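Long-range contact in SVP1-like protein 2 (PDB 4EXV), which binds phosphatidylinositol 3-phosphate as a seven-bladed beta-propeller of the PROPPIN family, whose members recognise this lipid at two sites in autophagy: residues L303-K317 and W327-L339. Residues are numbered along the deposited sequence; the frame is centred on the assembly and turned at random.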
loop_
_atom_site.group_PDB
_atom_site.type_symbol
_atom_site.label_atom_id
_atom_site.label_comp_id
_atom_site.label_asym_id
_atom_site.label_seq_id
_atom_site.Cartn_x
_atom_site.Cartn_y
_atom_site.Cartn_z
ATOM N N LEU A 303 -3.094 -4.157 -14.390
ATOM C CA LEU A 303 -3.098 -4.438 -12.954
ATOM C C LEU A 303 -2.920 -5.913 -12.671
ATOM O O LEU A 303 -3.256 -6.756 -13.489
ATOM C CB LEU A 303 -4.435 -4.034 -12.334
ATOM C CG LEU A 303 -4.800 -2.560 -12.339
ATOM C CD1 LEU A 303 -5.627 -2.268 -13.568
ATOM C CD2 LEU A 303 -5.564 -2.225 -11.078
ATOM N N VAL A 304 -2.437 -6.231 -11.481
ATOM C CA VAL A 304 -2.413 -7.617 -11.044
ATOM C C VAL A 304 -3.006 -7.737 -9.660
ATOM O O VAL A 304 -2.670 -6.969 -8.757
ATOM C CB VAL A 304 -0.995 -8.185 -11.023
ATOM C CG1 VAL A 304 -1.018 -9.628 -10.531
ATOM C CG2 VAL A 304 -0.377 -8.090 -12.408
ATOM N N ILE A 305 -3.897 -8.701 -9.496
ATOM C CA ILE A 305 -4.414 -8.995 -8.173
ATOM C C ILE A 305 -3.832 -10.292 -7.652
ATOM O O ILE A 305 -3.779 -11.295 -8.364
ATOM C CB ILE A 305 -5.941 -9.068 -8.158
ATOM C CG1 ILE A 305 -6.506 -7.696 -8.521
ATOM C CG2 ILE A 305 -6.429 -9.550 -6.790
ATOM C CD1 ILE A 305 -7.979 -7.599 -8.395
ATOM N N VAL A 306 -3.389 -10.263 -6.406
ATOM C CA VAL A 306 -2.791 -11.436 -5.799
ATOM C C VAL A 306 -3.693 -11.999 -4.718
ATOM O O VAL A 306 -4.218 -11.262 -3.886
ATOM C CB VAL A 306 -1.422 -11.101 -5.194
ATOM C CG1 VAL A 306 -0.795 -12.333 -4.574
ATOM C CG2 VAL A 306 -0.524 -10.514 -6.260
ATOM N N TRP A 307 -3.871 -13.311 -4.742
ATOM C CA TRP A 307 -4.657 -14.005 -3.736
ATOM C C TRP A 307 -3.765 -14.998 -3.005
ATOM O O TRP A 307 -3.308 -15.978 -3.604
ATOM C CB TRP A 307 -5.820 -14.766 -4.380
ATOM C CG TRP A 307 -6.611 -14.003 -5.419
ATOM C CD1 TRP A 307 -6.370 -13.959 -6.763
ATOM C CD2 TRP A 307 -7.783 -13.211 -5.196
ATOM N NE1 TRP A 307 -7.310 -13.176 -7.394
ATOM C CE2 TRP A 307 -8.191 -12.707 -6.457
ATOM C CE3 TRP A 307 -8.521 -12.867 -4.057
ATOM C CZ2 TRP A 307 -9.308 -11.883 -6.608
ATOM C CZ3 TRP A 307 -9.628 -12.051 -4.210
ATOM C CH2 TRP A 307 -10.013 -11.567 -5.480
ATOM N N PRO A 308 -3.535 -14.759 -1.705
ATOM C CA PRO A 308 -2.682 -15.572 -0.827
ATOM C C PRO A 308 -3.137 -17.031 -0.746
ATOM O O PRO A 308 -2.357 -17.925 -1.074
ATOM C CB PRO A 308 -2.837 -14.900 0.532
ATOM C CG PRO A 308 -3.465 -13.570 0.259
ATOM C CD PRO A 308 -4.264 -13.719 -0.965
ATOM N N ASN A 309 -4.381 -17.263 -0.326
ATOM C CA ASN A 309 -4.940 -18.619 -0.212
ATOM C C ASN A 309 -4.844 -19.510 -1.450
ATOM O O ASN A 309 -4.663 -20.717 -1.320
ATOM C CB ASN A 309 -6.399 -18.565 0.223
ATOM C CG ASN A 309 -6.546 -18.178 1.670
ATOM O OD1 ASN A 309 -6.879 -17.030 1.996
ATOM N ND2 ASN A 309 -6.279 -19.131 2.561
ATOM N N ARG A 310 -4.997 -18.938 -2.641
ATOM C CA ARG A 310 -4.923 -19.741 -3.853
ATOM C C ARG A 310 -3.559 -19.601 -4.509
ATOM O O ARG A 310 -3.301 -20.229 -5.541
ATOM C CB ARG A 310 -6.037 -19.383 -4.844
ATOM C CG ARG A 310 -7.275 -18.773 -4.204
ATOM C CD ARG A 310 -8.538 -19.467 -4.671
ATOM N NE ARG A 310 -8.995 -19.033 -5.990
ATOM C CZ ARG A 310 -9.778 -19.774 -6.777
ATOM N NH1 ARG A 310 -10.172 -20.983 -6.375
ATOM N NH2 ARG A 310 -10.162 -19.315 -7.966
ATOM N N ARG A 311 -2.685 -18.789 -3.908
ATOM C CA ARG A 311 -1.346 -18.550 -4.465
ATOM C C ARG A 311 -1.463 -18.272 -5.973
ATOM O O ARG A 311 -0.852 -18.938 -6.807
ATOM C CB ARG A 311 -0.417 -19.742 -4.160
ATOM C CG ARG A 311 -0.149 -19.967 -2.643
ATOM C CD ARG A 311 0.392 -21.370 -2.291
ATOM N NE ARG A 311 -0.614 -22.205 -1.607
ATOM C CZ ARG A 311 -0.410 -23.455 -1.170
ATOM N NH1 ARG A 311 0.771 -24.051 -1.335
ATOM N NH2 ARG A 311 -1.394 -24.117 -0.562
ATOM N N LEU A 312 -2.266 -17.263 -6.302
ATOM C CA LEU A 312 -2.756 -17.069 -7.660
ATOM C C LEU A 312 -2.678 -15.601 -8.053
ATOM O O LEU A 312 -2.992 -14.733 -7.245
ATOM C CB LEU A 312 -4.214 -17.535 -7.721
ATOM C CG LEU A 312 -5.074 -17.299 -8.964
ATOM C CD1 LEU A 312 -4.600 -18.163 -10.144
ATOM C CD2 LEU A 312 -6.553 -17.562 -8.635
ATOM N N ALA A 313 -2.276 -15.319 -9.290
ATOM C CA ALA A 313 -2.118 -13.932 -9.733
ATOM C C ALA A 313 -2.915 -13.568 -10.984
ATOM O O ALA A 313 -2.492 -13.859 -12.122
ATOM C CB ALA A 313 -0.648 -13.600 -9.937
ATOM N N ASP A 314 -4.053 -12.906 -10.758
ATOM C CA ASP A 314 -4.921 -12.400 -11.829
ATOM C C ASP A 314 -4.354 -11.161 -12.493
ATOM O O ASP A 314 -4.018 -10.177 -11.813
ATOM C CB ASP A 314 -6.300 -12.036 -11.279
ATOM C CG ASP A 314 -7.137 -13.249 -10.970
ATOM O OD1 ASP A 314 -6.824 -14.324 -11.531
ATOM O OD2 ASP A 314 -8.102 -13.124 -10.171
ATOM N N THR A 315 -4.269 -11.191 -13.821
ATOM C CA THR A 315 -3.885 -9.979 -14.530
ATOM C C THR A 315 -5.015 -9.377 -15.415
ATOM O O THR A 315 -5.717 -10.075 -16.141
ATOM C CB THR A 315 -2.461 -10.093 -15.184
ATOM O OG1 THR A 315 -2.494 -9.683 -16.551
ATOM C CG2 THR A 315 -1.918 -11.523 -15.071
ATOM N N PHE A 316 -5.197 -8.066 -15.285
ATOM C CA PHE A 316 -6.309 -7.347 -15.879
ATOM C C PHE A 316 -5.807 -6.316 -16.858
ATOM O O PHE A 316 -4.828 -5.635 -16.578
ATOM C CB PHE A 316 -7.082 -6.613 -14.787
ATOM C CG PHE A 316 -7.798 -7.521 -13.829
ATOM C CD1 PHE A 316 -9.139 -7.855 -14.038
ATOM C CD2 PHE A 316 -7.144 -8.034 -12.716
ATOM C CE1 PHE A 316 -9.820 -8.689 -13.157
ATOM C CE2 PHE A 316 -7.813 -8.875 -11.820
ATOM C CZ PHE A 316 -9.159 -9.206 -12.045
ATOM N N LYS A 317 -6.479 -6.182 -18.002
ATOM C CA LYS A 317 -6.173 -5.093 -18.938
ATOM C C LYS A 317 -7.165 -3.950 -18.779
ATOM O O LYS A 317 -8.345 -4.178 -18.529
ATOM C CB LYS A 317 -6.148 -5.585 -20.385
ATOM C CG LYS A 317 -5.101 -4.873 -21.255
ATOM C CD LYS A 317 -5.692 -3.745 -22.109
ATOM C CE LYS A 317 -4.620 -3.082 -22.978
ATOM N NZ LYS A 317 -4.923 -3.151 -24.448
ATOM N N TRP A 327 -14.252 3.323 -20.577
ATOM C CA TRP A 327 -13.247 2.355 -20.136
ATOM C C TRP A 327 -13.877 1.008 -19.759
ATOM O O TRP A 327 -14.951 0.954 -19.158
ATOM C CB TRP A 327 -12.534 2.873 -18.892
ATOM C CG TRP A 327 -11.928 4.212 -19.007
ATOM C CD1 TRP A 327 -12.572 5.433 -18.967
ATOM C CD2 TRP A 327 -10.544 4.497 -19.149
ATOM N NE1 TRP A 327 -11.653 6.462 -19.101
ATOM C CE2 TRP A 327 -10.402 5.910 -19.210
ATOM C CE3 TRP A 327 -9.405 3.698 -19.243
ATOM C CZ2 TRP A 327 -9.166 6.523 -19.360
ATOM C CZ3 TRP A 327 -8.183 4.304 -19.387
ATOM C CH2 TRP A 327 -8.066 5.706 -19.445
ATOM N N TRP A 328 -13.196 -0.082 -20.089
ATOM C CA TRP A 328 -13.603 -1.404 -19.602
ATOM C C TRP A 328 -12.414 -2.256 -19.201
ATOM O O TRP A 328 -11.318 -2.113 -19.735
ATOM C CB TRP A 328 -14.493 -2.146 -20.610
ATOM C CG TRP A 328 -13.792 -2.775 -21.785
ATOM C CD1 TRP A 328 -13.486 -4.105 -21.951
ATOM C CD2 TRP A 328 -13.362 -2.116 -22.982
ATOM N NE1 TRP A 328 -12.884 -4.305 -23.173
ATOM C CE2 TRP A 328 -12.792 -3.098 -23.821
ATOM C CE3 TRP A 328 -13.395 -0.788 -23.423
ATOM C CZ2 TRP A 328 -12.255 -2.791 -25.070
ATOM C CZ3 TRP A 328 -12.860 -0.484 -24.662
ATOM C CH2 TRP A 328 -12.296 -1.483 -25.473
ATOM N N LEU A 329 -12.644 -3.139 -18.243
ATOM C CA LEU A 329 -11.599 -4.034 -17.765
ATOM C C LEU A 329 -11.806 -5.430 -18.323
ATOM O O LEU A 329 -12.934 -5.901 -18.410
ATOM C CB LEU A 329 -11.631 -4.119 -16.229
ATOM C CG LEU A 329 -11.104 -2.943 -15.414
ATOM C CD1 LEU A 329 -11.790 -2.897 -14.058
ATOM C CD2 LEU A 329 -9.586 -3.040 -15.276
ATOM N N GLN A 330 -10.726 -6.103 -18.696
ATOM C CA GLN A 330 -10.811 -7.545 -18.902
ATOM C C GLN A 330 -9.704 -8.281 -18.157
ATOM O O GLN A 330 -8.700 -7.702 -17.761
ATOM C CB GLN A 330 -10.826 -7.910 -20.382
ATOM C CG GLN A 330 -9.553 -7.574 -21.083
ATOM C CD GLN A 330 -9.636 -7.796 -22.564
ATOM O OE1 GLN A 330 -10.672 -8.217 -23.078
ATOM N NE2 GLN A 330 -8.537 -7.514 -23.268
ATOM N N LEU A 331 -9.921 -9.570 -17.967
ATOM C CA LEU A 331 -9.022 -10.426 -17.221
ATOM C C LEU A 331 -8.230 -11.301 -18.189
ATOM O O LEU A 331 -8.727 -12.318 -18.652
ATOM C CB LEU A 331 -9.869 -11.286 -16.298
ATOM C CG LEU A 331 -9.291 -12.454 -15.516
ATOM C CD1 LEU A 331 -8.103 -12.060 -14.658
ATOM C CD2 LEU A 331 -10.410 -12.990 -14.656
ATOM N N ASN A 332 -7.004 -10.885 -18.498
ATOM C CA ASN A 332 -6.161 -11.532 -19.506
ATOM C C ASN A 332 -5.764 -12.949 -19.166
ATOM O O ASN A 332 -5.672 -13.814 -20.049
ATOM C CB ASN A 332 -4.839 -10.762 -19.658
ATOM C CG ASN A 332 -5.031 -9.374 -20.229
ATOM O OD1 ASN A 332 -5.983 -9.117 -20.996
ATOM N ND2 ASN A 332 -4.124 -8.460 -19.868
ATOM N N GLN A 333 -5.497 -13.167 -17.880
ATOM C CA GLN A 333 -4.620 -14.249 -17.462
ATOM C C GLN A 333 -4.679 -14.539 -15.978
ATOM O O GLN A 333 -4.739 -13.619 -15.150
ATOM C CB GLN A 333 -3.185 -13.861 -17.793
ATOM C CG GLN A 333 -2.394 -14.926 -18.493
ATOM C CD GLN A 333 -0.980 -14.457 -18.782
ATOM O OE1 GLN A 333 -0.622 -13.301 -18.490
ATOM N NE2 GLN A 333 -0.165 -15.345 -19.354
ATOM N N ARG A 334 -4.649 -15.833 -15.661
ATOM C CA ARG A 334 -4.447 -16.330 -14.302
ATOM C C ARG A 334 -3.246 -17.279 -14.274
ATOM O O ARG A 334 -3.196 -18.270 -15.012
ATOM C CB ARG A 334 -5.699 -17.043 -13.781
ATOM C CG ARG A 334 -7.019 -16.446 -14.263
ATOM C CD ARG A 334 -8.219 -16.998 -13.494
ATOM N NE ARG A 334 -8.395 -16.355 -12.190
ATOM C CZ ARG A 334 -9.380 -16.631 -11.341
ATOM N NH1 ARG A 334 -10.298 -17.543 -11.651
ATOM N NH2 ARG A 334 -9.454 -15.995 -10.180
ATOM N N ASN A 335 -2.264 -16.958 -13.444
ATOM C CA ASN A 335 -1.111 -17.830 -13.276
ATOM C C ASN A 335 -0.979 -18.246 -11.821
ATOM O O ASN A 335 -1.145 -17.428 -10.920
ATOM C CB ASN A 335 0.173 -17.143 -13.757
ATOM C CG ASN A 335 0.010 -16.501 -15.120
ATOM O OD1 ASN A 335 -0.533 -17.111 -16.049
ATOM N ND2 ASN A 335 0.457 -15.254 -15.244
ATOM N N GLU A 336 -0.708 -19.524 -11.587
ATOM C CA GLU A 336 -0.441 -19.986 -10.234
ATOM C C GLU A 336 0.911 -19.418 -9.838
ATOM O O GLU A 336 1.786 -19.240 -10.684
ATOM C CB GLU A 336 -0.434 -21.515 -10.169
ATOM C CG GLU A 336 -1.410 -22.182 -11.144
ATOM C CD GLU A 336 -1.515 -23.687 -10.935
ATOM O OE1 GLU A 336 -2.573 -24.139 -10.438
ATOM O OE2 GLU A 336 -0.547 -24.416 -11.265
ATOM N N ILE A 337 1.065 -19.096 -8.558
ATOM C CA ILE A 337 2.357 -18.680 -8.014
ATOM C C ILE A 337 3.136 -19.910 -7.572
ATOM O O ILE A 337 2.727 -20.587 -6.617
ATOM C CB ILE A 337 2.193 -17.812 -6.754
ATOM C CG1 ILE A 337 1.455 -16.514 -7.065
ATOM C CG2 ILE A 337 3.549 -17.532 -6.115
ATOM C CD1 ILE A 337 1.077 -15.759 -5.802
ATOM N N PRO A 338 4.264 -20.203 -8.254
ATOM C CA PRO A 338 5.091 -21.393 -7.963
ATOM C C PRO A 338 5.571 -21.473 -6.497
ATOM O O PRO A 338 6.722 -21.098 -6.209
ATOM C CB PRO A 338 6.279 -21.255 -8.935
ATOM C CG PRO A 338 6.227 -19.830 -9.456
ATOM C CD PRO A 338 4.784 -19.424 -9.394
ATOM N N LEU A 339 4.693 -21.975 -5.616
ATOM C CA LEU A 339 4.875 -21.984 -4.150
ATOM C C LEU A 339 4.360 -20.699 -3.477
ATOM O O LEU A 339 4.546 -20.484 -2.276
ATOM C CB LEU A 339 6.333 -22.271 -3.750
ATOM C CG LEU A 339 6.785 -23.729 -3.901
ATOM C CD1 LEU A 339 8.310 -23.842 -4.046
ATOM C CD2 LEU A 339 6.241 -24.583 -2.741
#
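R334 and D314 face each other as a non-hydrogen-bonded antiparallel pair, their side chains running alongside on the same face of the sheet. CB, CG and CD of R334 all run past D314 OD1, CG nearest at 3.5 Å, with CB also against L312 CD1. A bend at chi3 (80°) then turns the guanidinium side-on to the acid. NE lies 2.7 Å from D314 OD1 in a nearly straight bond (170°), while R334 NH2 reaches the syn lone pair of D314 OD2 at 3.2 Å. CD2 of L312 covers one face of the guanidinium; at its tip R334 NH2 lies 4.1 Å from NH2 of the exposed R310, like charges with no bond between them. Arginine suits this place because its aliphatic stem packs on leucine while its end would offset the charge of a buried acid. D314 OD2 also accepts from W307 NE1, so the neighbouring strand helps hold the carboxylate, probably favouring its ionised form.

Along the same face, CD1 of L331 sits over the F316 ring, 4.1 Å from its centroid, a CH-pi contact suited to a branched aliphatic against a flat ring. Between this pair and R334 with D314, two residues, N332 and Q333, stand opposite the single T315, a classic beta bulge that shifts the register by one. T315 N still bonds to Q333 O, but N332 N gives T315 O a weak bond. Where the strand ends, I337 N bonds to R311 O, and CD1 of I337 lies 4.1 Å from V306 CG1, two branched apolar chains crossing at about a right angle and suited to a water-poor contact.

Strands 312-321 and 326-336 form the outer hairpin of the last propeller blade, with 302-307 next inward. F316, L329 and L331 pack on F282 of strand 280-283 in the preceding blade, R334 also bonds to K285 O, and V306 touches strand 19-22 of the first blade.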